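Local atomic coordinates of SnoK (Streptomyces nogalater, PDB entry 5EPA), a protein that catalyses a carbocyclisation step in nogalamycin biosynthesis as an iron- and 2-oxoglutarate-dependent non-heme enzyme of the phytanoyl-CoA dioxygenase family. Residues Y38-R43 / D212-H217; M164-G169 / V204-R209; T130-D135 / R219-A224. All blocks are in the same frame, centred on the assembly; numbering follows the deposited sequence.

Contact 1 (Y38-R43 / D212-H217). With AKG (2-oxoglutaric acid), chain H.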
loop_
_atom_site.group_PDB
_atom_site.type_symbol
_atom_site.label_atom_id
_atom_site.label_comp_id
_atom_site.label_asym_id
_atom_site.label_seq_id
_atom_site.Cartn_x
_atom_site.Cartn_y
_atom_site.Cartn_z
ATOM N N TYR A 38 -11.227 -3.812 0.407
ATOM C CA TYR A 38 -10.193 -4.091 -0.536
ATOM C C TYR A 38 -10.872 -4.510 -1.839
ATOM O O TYR A 38 -12.040 -4.890 -1.851
ATOM C CB TYR A 38 -9.277 -5.213 -0.022
ATOM C CG TYR A 38 -9.919 -6.571 -0.133
ATOM C CD1 TYR A 38 -10.833 -7.025 0.849
ATOM C CD2 TYR A 38 -9.665 -7.402 -1.201
ATOM C CE1 TYR A 38 -11.454 -8.280 0.754
ATOM C CE2 TYR A 38 -10.274 -8.668 -1.288
ATOM C CZ TYR A 38 -11.176 -9.077 -0.308
ATOM O OH TYR A 38 -11.781 -10.295 -0.414
ATOM N N VAL A 39 -10.125 -4.472 -2.932
ATOM C CA VAL A 39 -10.587 -5.034 -4.193
ATOM C C VAL A 39 -9.439 -5.319 -5.132
ATOM O O VAL A 39 -8.510 -4.524 -5.283
ATOM C CB VAL A 39 -11.637 -4.142 -4.892
ATOM C CG1 VAL A 39 -11.041 -2.834 -5.421
ATOM C CG2 VAL A 39 -12.318 -4.890 -6.022
ATOM N N HIS A 40 -9.545 -6.459 -5.780
ATOM C CA HIS A 40 -8.574 -6.919 -6.768
ATOM C C HIS A 40 -9.006 -6.467 -8.152
ATOM O O HIS A 40 -10.052 -6.861 -8.631
ATOM C CB HIS A 40 -8.484 -8.453 -6.724
ATOM C CG HIS A 40 -7.611 -9.059 -7.799
ATOM N ND1 HIS A 40 -7.777 -10.343 -8.251
ATOM C CD2 HIS A 40 -6.597 -8.539 -8.519
ATOM C CE1 HIS A 40 -6.893 -10.597 -9.191
ATOM N NE2 HIS A 40 -6.159 -9.518 -9.369
ATOM N N ILE A 41 -8.203 -5.617 -8.781
ATOM C CA ILE A 41 -8.478 -5.173 -10.142
ATOM C C ILE A 41 -7.441 -5.769 -11.103
ATOM O O ILE A 41 -6.276 -5.437 -11.048
ATOM C CB ILE A 41 -8.434 -3.660 -10.246
ATOM C CG1 ILE A 41 -9.363 -3.031 -9.206
ATOM C CG2 ILE A 41 -8.819 -3.225 -11.648
ATOM C CD1 ILE A 41 -10.837 -3.375 -9.357
ATOM N N PRO A 42 -7.869 -6.664 -11.983
ATOM C CA PRO A 42 -6.858 -7.244 -12.854
ATOM C C PRO A 42 -6.523 -6.426 -14.107
ATOM O O PRO A 42 -7.350 -5.651 -14.612
ATOM C CB PRO A 42 -7.467 -8.588 -13.257
ATOM C CG PRO A 42 -8.938 -8.447 -13.026
ATOM C CD PRO A 42 -9.216 -7.204 -12.245
ATOM N N ARG A 43 -5.321 -6.681 -14.619
ATOM C CA ARG A 43 -4.888 -6.183 -15.915
ATOM C C ARG A 43 -4.983 -4.640 -16.051
ATOM O O ARG A 43 -5.588 -4.135 -16.957
ATOM C CB ARG A 43 -5.661 -6.880 -17.021
ATOM C CG ARG A 43 -5.528 -8.401 -16.985
ATOM C CD ARG A 43 -6.346 -9.075 -18.094
ATOM N NE ARG A 43 -7.772 -8.836 -17.880
ATOM C CZ ARG A 43 -8.554 -9.545 -17.091
ATOM N NH1 ARG A 43 -8.066 -10.576 -16.402
ATOM N NH2 ARG A 43 -9.831 -9.206 -16.971
ATOM N N ASP A 212 -1.650 -6.677 -12.302
ATOM C CA ASP A 212 -2.855 -6.514 -11.499
ATOM C C ASP A 212 -2.587 -5.526 -10.378
ATOM O O ASP A 212 -1.439 -5.287 -9.995
ATOM C CB ASP A 212 -3.313 -7.831 -10.851
ATOM C CG ASP A 212 -3.761 -8.904 -11.877
ATOM O OD1 ASP A 212 -3.860 -8.622 -13.103
ATOM O OD2 ASP A 212 -4.050 -10.034 -11.405
ATOM N N VAL A 213 -3.656 -4.973 -9.842
ATOM C CA VAL A 213 -3.560 -4.100 -8.676
ATOM C C VAL A 213 -4.601 -4.496 -7.659
ATOM O O VAL A 213 -5.759 -4.700 -8.012
ATOM C CB VAL A 213 -3.790 -2.624 -9.042
ATOM C CG1 VAL A 213 -3.586 -1.755 -7.830
ATOM C CG2 VAL A 213 -2.823 -2.185 -10.122
ATOM N N VAL A 214 -4.211 -4.574 -6.394
ATOM C CA VAL A 214 -5.184 -4.695 -5.334
ATOM C C VAL A 214 -5.176 -3.411 -4.527
ATOM O O VAL A 214 -4.145 -2.996 -4.035
ATOM C CB VAL A 214 -4.884 -5.864 -4.388
ATOM C CG1 VAL A 214 -6.059 -6.096 -3.441
ATOM C CG2 VAL A 214 -4.597 -7.126 -5.169
ATOM N N PHE A 215 -6.350 -2.826 -4.341
ATOM C CA PHE A 215 -6.523 -1.588 -3.575
ATOM C C PHE A 215 -7.073 -1.922 -2.217
ATOM O O PHE A 215 -7.958 -2.765 -2.086
ATOM C CB PHE A 215 -7.531 -0.653 -4.255
ATOM C CG PHE A 215 -7.095 -0.140 -5.575
ATOM C CD1 PHE A 215 -7.252 -0.875 -6.691
ATOM C CD2 PHE A 215 -6.508 1.127 -5.678
ATOM C CE1 PHE A 215 -6.797 -0.399 -7.922
ATOM C CE2 PHE A 215 -6.083 1.624 -6.890
ATOM C CZ PHE A 215 -6.227 0.851 -8.026
ATOM N N HIS A 216 -6.553 -1.279 -1.189
ATOM C CA HIS A 216 -7.129 -1.448 0.157
ATOM C C HIS A 216 -7.191 -0.144 0.940
ATOM O O HIS A 216 -6.248 0.659 0.950
ATOM C CB HIS A 216 -6.400 -2.592 0.973
ATOM C CG HIS A 216 -4.990 -2.282 1.359
ATOM N ND1 HIS A 216 -3.925 -2.594 0.559
ATOM C CD2 HIS A 216 -4.470 -1.652 2.439
ATOM C CE1 HIS A 216 -2.807 -2.169 1.118
ATOM N NE2 HIS A 216 -3.106 -1.638 2.283
ATOM N N HIS A 217 -8.300 0.013 1.647
ATOM C CA HIS A 217 -8.518 1.169 2.515
ATOM C C HIS A 217 -7.520 1.252 3.671
ATOM O O HIS A 217 -6.953 0.251 4.096
ATOM C CB HIS A 217 -9.930 1.138 3.039
ATOM C CG HIS A 217 -10.361 2.401 3.709
ATOM N ND1 HIS A 217 -10.172 2.629 5.052
ATOM C CD2 HIS A 217 -11.024 3.481 3.235
ATOM C CE1 HIS A 217 -10.678 3.804 5.377
ATOM N NE2 HIS A 217 -11.200 4.344 4.289
HETATM C C1 AKG H . 0.829 -2.236 2.190
HETATM O O1 AKG H . 0.880 -2.058 0.947
HETATM O O2 AKG H . 0.216 -1.513 3.021
HETATM C C2 AKG H . 1.555 -3.353 2.789
HETATM O O5 AKG H . 1.430 -3.436 4.001
HETATM C C3 AKG H . 2.374 -4.298 1.947
HETATM C C4 AKG H . 3.257 -5.297 2.700
HETATM C C5 AKG H . 3.973 -6.233 1.709
HETATM O O3 AKG H . 4.174 -5.898 0.497
HETATM O O4 AKG H . 4.370 -7.339 2.087
#
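Strand 38-41 closes one edge of the large antiparallel sheet of the jelly-roll (cupin) core by pairing with strand 213-217, with Val39 facing Phe215 and Ile41 facing Val213 as hydrogen-bonded pairs. Their four backbone bonds include a short one from Ile41 N to Val213 O, 2.7 Å. Beyond the last pair, Asp212 holds the loop after the strand through OD1 and the strand's own His40 through OD2. Asp212 OD1 accepts from Arg43 N at 2.9 Å and Asp212 OD2 from His40 NE2 at 3.0 Å; both donors come from above the carboxylate plane, His40 more steeply. With chi1 at 174° the imidazole of His40 swings away from its own N and along the strand; the bond leaves in the ring plane, though ring and carboxylate are turned 52° apart. Arg209 N also donates to Asp212 OD2. On the face of Val39 and Ile41, Ile41 CG1 meets Phe215 CE1 obliquely, 3.9 Å away. On the other face Tyr38 CB meets His216 CB at 4.0 Å, and the His216 imidazole continues into the 2-oxoglutarate pocket, where His216 NE2 bonds chiefly to Asp135 OD2 and only weakly to AKG O2 (3.4 Å). Helix 98-108 packs against Phe215 and Val39, helix 27-36 adds Phe32 and Tyr33 over Val39, and strand 148-153 flanks strand 213-217.

Contact 2 (M164-G169 / V204-R209). With AKG (2-oxoglutaric acid), chain H.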
loop_
_atom_site.group_PDB
_atom_site.type_symbol
_atom_site.label_atom_id
_atom_site.label_comp_id
_atom_site.label_asym_id
_atom_site.label_seq_id
_atom_site.Cartn_x
_atom_site.Cartn_y
_atom_site.Cartn_z
ATOM N N MET A 164 -0.659 -10.963 -0.578
ATOM C CA MET A 164 -1.359 -10.226 0.479
ATOM C C MET A 164 -2.595 -11.005 0.953
ATOM O O MET A 164 -3.172 -11.739 0.173
ATOM C CB MET A 164 -1.821 -8.878 -0.056
ATOM C CG MET A 164 -0.686 -7.984 -0.540
ATOM S SD MET A 164 0.138 -7.202 0.830
ATOM C CE MET A 164 -1.028 -5.898 1.145
ATOM N N SER A 165 -2.980 -10.795 2.210
ATOM C CA SER A 165 -4.272 -11.214 2.709
ATOM C C SER A 165 -4.951 -10.082 3.432
ATOM O O SER A 165 -4.283 -9.222 3.997
ATOM C CB SER A 165 -4.148 -12.406 3.671
ATOM O OG SER A 165 -3.632 -13.538 3.008
ATOM N N TYR A 166 -6.280 -10.106 3.439
ATOM C CA TYR A 166 -7.112 -9.004 3.966
ATOM C C TYR A 166 -8.221 -9.552 4.849
ATOM O O TYR A 166 -8.664 -10.678 4.668
ATOM C CB TYR A 166 -7.773 -8.226 2.807
ATOM C CG TYR A 166 -6.784 -7.772 1.777
ATOM C CD1 TYR A 166 -6.458 -8.592 0.718
ATOM C CD2 TYR A 166 -6.158 -6.519 1.872
ATOM C CE1 TYR A 166 -5.528 -8.207 -0.220
ATOM C CE2 TYR A 166 -5.242 -6.108 0.904
ATOM C CZ TYR A 166 -4.933 -6.962 -0.143
ATOM O OH TYR A 166 -3.983 -6.625 -1.079
ATOM N N VAL A 167 -8.608 -8.772 5.849
ATOM C CA VAL A 167 -9.750 -9.084 6.662
ATOM C C VAL A 167 -10.953 -8.273 6.120
ATOM O O VAL A 167 -11.078 -7.082 6.381
ATOM C CB VAL A 167 -9.485 -8.762 8.136
ATOM C CG1 VAL A 167 -10.696 -9.120 8.995
ATOM C CG2 VAL A 167 -8.287 -9.537 8.632
ATOM N N PRO A 168 -11.875 -8.953 5.401
ATOM C CA PRO A 168 -13.054 -8.289 4.853
ATOM C C PRO A 168 -13.867 -7.487 5.878
ATOM O O PRO A 168 -14.182 -7.981 6.952
ATOM C CB PRO A 168 -13.906 -9.454 4.337
ATOM C CG PRO A 168 -12.933 -10.533 4.088
ATOM C CD PRO A 168 -11.936 -10.411 5.185
ATOM N N GLY A 169 -14.197 -6.253 5.526
ATOM C CA GLY A 169 -15.028 -5.383 6.370
ATOM C C GLY A 169 -14.290 -4.735 7.524
ATOM O O GLY A 169 -14.876 -3.976 8.272
ATOM N N VAL A 204 -8.668 -13.367 3.901
ATOM C CA VAL A 204 -8.711 -13.725 2.475
ATOM C C VAL A 204 -7.382 -13.504 1.805
ATOM O O VAL A 204 -6.907 -12.365 1.744
ATOM C CB VAL A 204 -9.722 -12.884 1.675
ATOM C CG1 VAL A 204 -9.884 -13.472 0.275
ATOM C CG2 VAL A 204 -11.072 -12.912 2.354
ATOM N N ALA A 205 -6.793 -14.562 1.265
ATOM C CA ALA A 205 -5.553 -14.446 0.523
ATOM C C ALA A 205 -5.874 -14.179 -0.923
ATOM O O ALA A 205 -6.717 -14.860 -1.509
ATOM C CB ALA A 205 -4.738 -15.715 0.652
ATOM N N VAL A 206 -5.181 -13.207 -1.511
ATOM C CA VAL A 206 -5.481 -12.734 -2.852
ATOM C C VAL A 206 -4.239 -12.815 -3.747
ATOM O O VAL A 206 -3.512 -11.829 -3.938
ATOM C CB VAL A 206 -6.002 -11.289 -2.831
ATOM C CG1 VAL A 206 -6.418 -10.850 -4.215
ATOM C CG2 VAL A 206 -7.184 -11.141 -1.900
ATOM N N PRO A 207 -3.977 -13.979 -4.324
ATOM C CA PRO A 207 -2.886 -14.054 -5.271
ATOM C C PRO A 207 -3.225 -13.290 -6.535
ATOM O O PRO A 207 -4.399 -13.166 -6.892
ATOM C CB PRO A 207 -2.774 -15.549 -5.565
ATOM C CG PRO A 207 -4.135 -16.098 -5.269
ATOM C CD PRO A 207 -4.584 -15.295 -4.075
ATOM N N VAL A 208 -2.192 -12.754 -7.189
ATOM C CA VAL A 208 -2.387 -11.926 -8.377
ATOM C C VAL A 208 -1.318 -12.142 -9.428
ATOM O O VAL A 208 -0.249 -12.650 -9.146
ATOM C CB VAL A 208 -2.388 -10.439 -8.036
ATOM C CG1 VAL A 208 -3.571 -10.104 -7.134
ATOM C CG2 VAL A 208 -1.072 -10.009 -7.405
ATOM N N ARG A 209 -1.636 -11.726 -10.639
ATOM C CA ARG A 209 -0.704 -11.740 -11.747
ATOM C C ARG A 209 -0.007 -10.381 -11.887
ATOM O O ARG A 209 -0.551 -9.363 -11.531
ATOM C CB ARG A 209 -1.456 -12.063 -13.045
ATOM C CG ARG A 209 -2.124 -13.463 -13.118
ATOM C CD ARG A 209 -1.091 -14.329 -13.734
ATOM N NE ARG A 209 -1.641 -15.490 -14.413
ATOM C CZ ARG A 209 -0.891 -16.290 -15.167
ATOM N NH1 ARG A 209 0.416 -16.041 -15.300
ATOM N NH2 ARG A 209 -1.441 -17.347 -15.775
HETATM C C1 AKG H . 0.829 -2.236 2.190
HETATM O O1 AKG H . 0.880 -2.058 0.947
HETATM O O2 AKG H . 0.216 -1.513 3.021
HETATM C C2 AKG H . 1.555 -3.353 2.789
HETATM O O5 AKG H . 1.430 -3.436 4.001
HETATM C C3 AKG H . 2.374 -4.298 1.947
HETATM C C4 AKG H . 3.257 -5.297 2.700
HETATM C C5 AKG H . 3.973 -6.233 1.709
HETATM O O3 AKG H . 4.174 -5.898 0.497
HETATM O O4 AKG H . 4.370 -7.339 2.087
HETATM O O HOH W 1 -1.403 -10.223 -3.253
#
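Tyr166 meets Val206 across the antiparallel pair formed by strands 164-166 and 204-206, at one edge of the smaller sheet of the jelly-roll core. Val206 CG2 comes up to the edge of the phenol ring, near its plane, 3.7 Å from Tyr166 CD1, and the two side chains cross at about a right angle. Just past strand 164-166, Pro168 CG is pressed by Val204 CG2 at 3.5 Å, a tight carbon contact where the chain leaves the sheet. Behind these side chains the backbone sets the spacing: Tyr166 and Val204 form a hydrogen-bonded pair, Val204 N giving a nearly straight bond to Tyr166 O (2.8 Å, 175°). Ser165 and Ala205 pair next to them on the other face, where Ser165 OG rests against Ala205 CB. Val206 N reaches Met164 O, and beyond it a water takes over the role of a direct bond, accepting from Met164 N and donating to Val206 O at 2.7 Å.

In the next shell, Tyr166 stacks its ring on that of Tyr38, while Val206 also touches Tyr38 and His40, so this edge of the smaller sheet packs against the edge strand of the larger one. Strand 222-224 lies along the other side of strand 164-166 through backbone bonds to Ser165. Met164 turns from the pair into the ligand pocket: its chain bends at both chi2 and chi3 (each -79°), laying the thioether beside the carbon chain of 2-oxoglutarate, with Met164 SD 3.8 Å from AKG C3.

Contact 3 (T130-D135 / R219-A224). With FE (Fe (III) ion), chain G; AKG (2-oxoglutaric acid), chain H.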
loop_
_atom_site.group_PDB
_atom_site.type_symbol
_atom_site.label_atom_id
_atom_site.label_comp_id
_atom_site.label_asym_id
_atom_site.label_seq_id
_atom_site.Cartn_x
_atom_site.Cartn_y
_atom_site.Cartn_z
ATOM N N THR A 130 4.767 -10.596 6.387
ATOM C CA THR A 130 4.563 -9.204 6.779
ATOM C C THR A 130 3.474 -9.176 7.866
ATOM O O THR A 130 2.329 -9.550 7.635
ATOM C CB THR A 130 4.116 -8.338 5.615
ATOM O OG1 THR A 130 5.053 -8.441 4.541
ATOM C CG2 THR A 130 4.030 -6.899 6.054
ATOM N N LEU A 131 3.855 -8.728 9.040
ATOM C CA LEU A 131 2.996 -8.737 10.189
ATOM C C LEU A 131 1.724 -7.928 9.933
ATOM O O LEU A 131 1.739 -6.830 9.382
ATOM C CB LEU A 131 3.760 -8.209 11.410
ATOM C CG LEU A 131 3.031 -8.238 12.789
ATOM C CD1 LEU A 131 2.781 -9.643 13.305
ATOM C CD2 LEU A 131 3.848 -7.444 13.802
ATOM N N VAL A 132 0.618 -8.491 10.396
ATOM C CA VAL A 132 -0.701 -7.876 10.261
ATOM C C VAL A 132 -0.745 -6.438 10.822
ATOM O O VAL A 132 -0.188 -6.155 11.871
ATOM C CB VAL A 132 -1.793 -8.756 10.945
ATOM C CG1 VAL A 132 -1.556 -8.849 12.456
ATOM C CG2 VAL A 132 -3.193 -8.225 10.684
ATOM N N HIS A 133 -1.463 -5.563 10.118
ATOM C CA HIS A 133 -1.622 -4.166 10.533
ATOM C C HIS A 133 -2.685 -3.486 9.716
ATOM O O HIS A 133 -3.180 -4.058 8.754
ATOM C CB HIS A 133 -0.280 -3.400 10.343
ATOM C CG HIS A 133 0.177 -3.322 8.908
ATOM N ND1 HIS A 133 0.752 -4.385 8.251
ATOM C CD2 HIS A 133 0.117 -2.308 8.000
ATOM C CE1 HIS A 133 1.022 -4.031 6.999
ATOM N NE2 HIS A 133 0.609 -2.779 6.792
ATOM N N ASP A 134 -3.022 -2.255 10.078
ATOM C CA ASP A 134 -3.682 -1.352 9.151
ATOM C C ASP A 134 -2.718 -0.200 8.871
ATOM O O ASP A 134 -1.715 -0.047 9.555
ATOM C CB ASP A 134 -5.018 -0.847 9.640
ATOM C CG ASP A 134 -4.928 0.052 10.901
ATOM O OD1 ASP A 134 -4.013 0.896 11.012
ATOM O OD2 ASP A 134 -5.831 -0.090 11.774
ATOM N N ASP A 135 -2.951 0.523 7.793
ATOM C CA ASP A 135 -1.949 1.498 7.331
ATOM C C ASP A 135 -2.107 2.808 8.077
ATOM O O ASP A 135 -1.133 3.490 8.337
ATOM C CB ASP A 135 -2.071 1.698 5.841
ATOM C CG ASP A 135 -1.585 0.496 5.028
ATOM O OD1 ASP A 135 -0.655 -0.298 5.417
ATOM O OD2 ASP A 135 -2.185 0.368 3.942
ATOM N N ARG A 219 -7.842 1.658 6.722
ATOM C CA ARG A 219 -8.305 0.929 7.915
ATOM C C ARG A 219 -8.491 -0.541 7.721
ATOM O O ARG A 219 -8.822 -1.247 8.680
ATOM C CB ARG A 219 -9.610 1.511 8.419
ATOM C CG ARG A 219 -9.383 2.807 9.131
ATOM C CD ARG A 219 -10.681 3.369 9.623
ATOM N NE ARG A 219 -10.470 4.744 10.013
ATOM C CZ ARG A 219 -11.399 5.507 10.559
ATOM N NH1 ARG A 219 -12.592 5.025 10.788
ATOM N NH2 ARG A 219 -11.119 6.753 10.860
ATOM N N THR A 220 -8.327 -1.015 6.492
ATOM C CA THR A 220 -8.453 -2.433 6.218
ATOM C C THR A 220 -7.256 -3.158 6.838
ATOM O O THR A 220 -6.098 -2.825 6.561
ATOM C CB THR A 220 -8.528 -2.718 4.728
ATOM O OG1 THR A 220 -9.677 -2.061 4.198
ATOM C CG2 THR A 220 -8.636 -4.236 4.467
ATOM N N VAL A 221 -7.551 -4.130 7.688
ATOM C CA VAL A 221 -6.529 -4.956 8.279
ATOM C C VAL A 221 -5.978 -5.878 7.188
ATOM O O VAL A 221 -6.744 -6.575 6.506
ATOM C CB VAL A 221 -7.070 -5.744 9.481
ATOM C CG1 VAL A 221 -6.045 -6.704 10.035
ATOM C CG2 VAL A 221 -7.459 -4.781 10.576
ATOM N N HIS A 222 -4.661 -5.927 7.081
ATOM C CA HIS A 222 -4.034 -6.769 6.104
ATOM C C HIS A 222 -2.671 -7.283 6.546
ATOM O O HIS A 222 -2.093 -6.851 7.538
ATOM C CB HIS A 222 -3.911 -5.999 4.785
ATOM C CG HIS A 222 -3.069 -4.757 4.871
ATOM N ND1 HIS A 222 -3.544 -3.590 5.420
ATOM C CD2 HIS A 222 -1.797 -4.489 4.469
ATOM C CE1 HIS A 222 -2.597 -2.656 5.361
ATOM N NE2 HIS A 222 -1.502 -3.177 4.809
ATOM N N MET A 223 -2.134 -8.189 5.753
ATOM C CA MET A 223 -0.880 -8.840 6.067
ATOM C C MET A 223 -0.303 -9.444 4.779
ATOM O O MET A 223 -0.935 -9.358 3.743
ATOM C CB MET A 223 -1.134 -9.899 7.156
ATOM C CG MET A 223 -1.854 -11.143 6.650
ATOM S SD MET A 223 -2.855 -11.921 7.928
ATOM C CE MET A 223 -4.296 -10.841 7.875
ATOM N N ALA A 224 0.863 -10.080 4.850
ATOM C CA ALA A 224 1.372 -10.846 3.707
ATOM C C ALA A 224 2.123 -12.096 4.104
ATOM O O ALA A 224 2.729 -12.145 5.143
ATOM C CB ALA A 224 2.269 -9.976 2.839
HETATM FE FE FE G . 0.236 -1.928 4.896
HETATM C C1 AKG H . 0.829 -2.236 2.190
HETATM O O1 AKG H . 0.880 -2.058 0.947
HETATM O O2 AKG H . 0.216 -1.513 3.021
HETATM C C2 AKG H . 1.555 -3.353 2.789
HETATM O O5 AKG H . 1.430 -3.436 4.001
HETATM C C3 AKG H . 2.374 -4.298 1.947
HETATM C C4 AKG H . 3.257 -5.297 2.700
HETATM C C5 AKG H . 3.973 -6.233 1.709
HETATM O O3 AKG H . 4.174 -5.898 0.497
HETATM O O4 AKG H . 4.370 -7.339 2.087
HETATM O O HOH W 2 -4.960 -0.487 5.734
HETATM O O HOH W 3 2.015 -0.706 5.035
#
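His133 and His222 both hold CG between the backbone N and the carbonyl carbon (chi1 63° and 61°), which lifts the two imidazoles off the same face of their antiparallel pair and points both NE2 atoms at one iron. Asp135, its CG anti to the carbonyl carbon, brings in OD1 to complete the His-X-Asp...His facial triad of non-heme iron enzymes. Iron is bound by His133 NE2 and His222 NE2 at 2.1 Å each and by Asp135 OD1 at 1.9 Å; AKG O2 and O5 chelate it, and a water takes the sixth position. The ring planes stand 63° apart, and the rotation of each ring is fixed by its ND1: His133 ND1 donates in its ring plane to Leu131 O, and His222 ND1 likewise to Thr220 O, at 2.9 Å. Strands 130-133 and 222-224 join through paired bonds between His133 and His222, then shift register by one in a beta bulge before Thr130 pairs with Ala224. Beyond the bulge Thr130 sits at the far end of the cosubstrate, where Thr130 OG1 donates to AKG O4 at 2.8 Å while Ala224 CB abuts that same oxygen. Lys122 also bonds to Thr130 OG1, and Arg233 and Trp151 add bonds to the ligand. Asp135 OD2, not bound to iron, is held by His216. Away from the metal, Val132 CG2 packs tightly on Val221 CG1, 3.3 Å apart, and Met223 CE lies beside the same Val132 methyl. Leu191 of helix 191-194 covers Val132 and Val221, strand 76-81 brings Gln77 and Val78 against Thr130, and strand 164-166 runs along the other side of strand 222-224.

Overall arrangement
Contacts 2 and 3 share the four-stranded sheet, ordered 130-133, 222-224, 164-166, 204-206, whereas contact 1 forms an edge of the seven-stranded sheet; together the sheets make the jelly-roll core around the iron and 2-oxoglutarate. Contacts 1 and 2 lie about 9 Å apart between centres, 2 and 3 about 10 Å, and 1 and 3 about 15 Å. Along the chain the order is 38-43, 130-135, 164-169, 204-209, 212-217, 219-224, so the last three segments follow one another closely and return to earlier strands. All three contacts reach the cosubstrate, and contact 1 reaches the metal site through His216, tying the larger sheet to it.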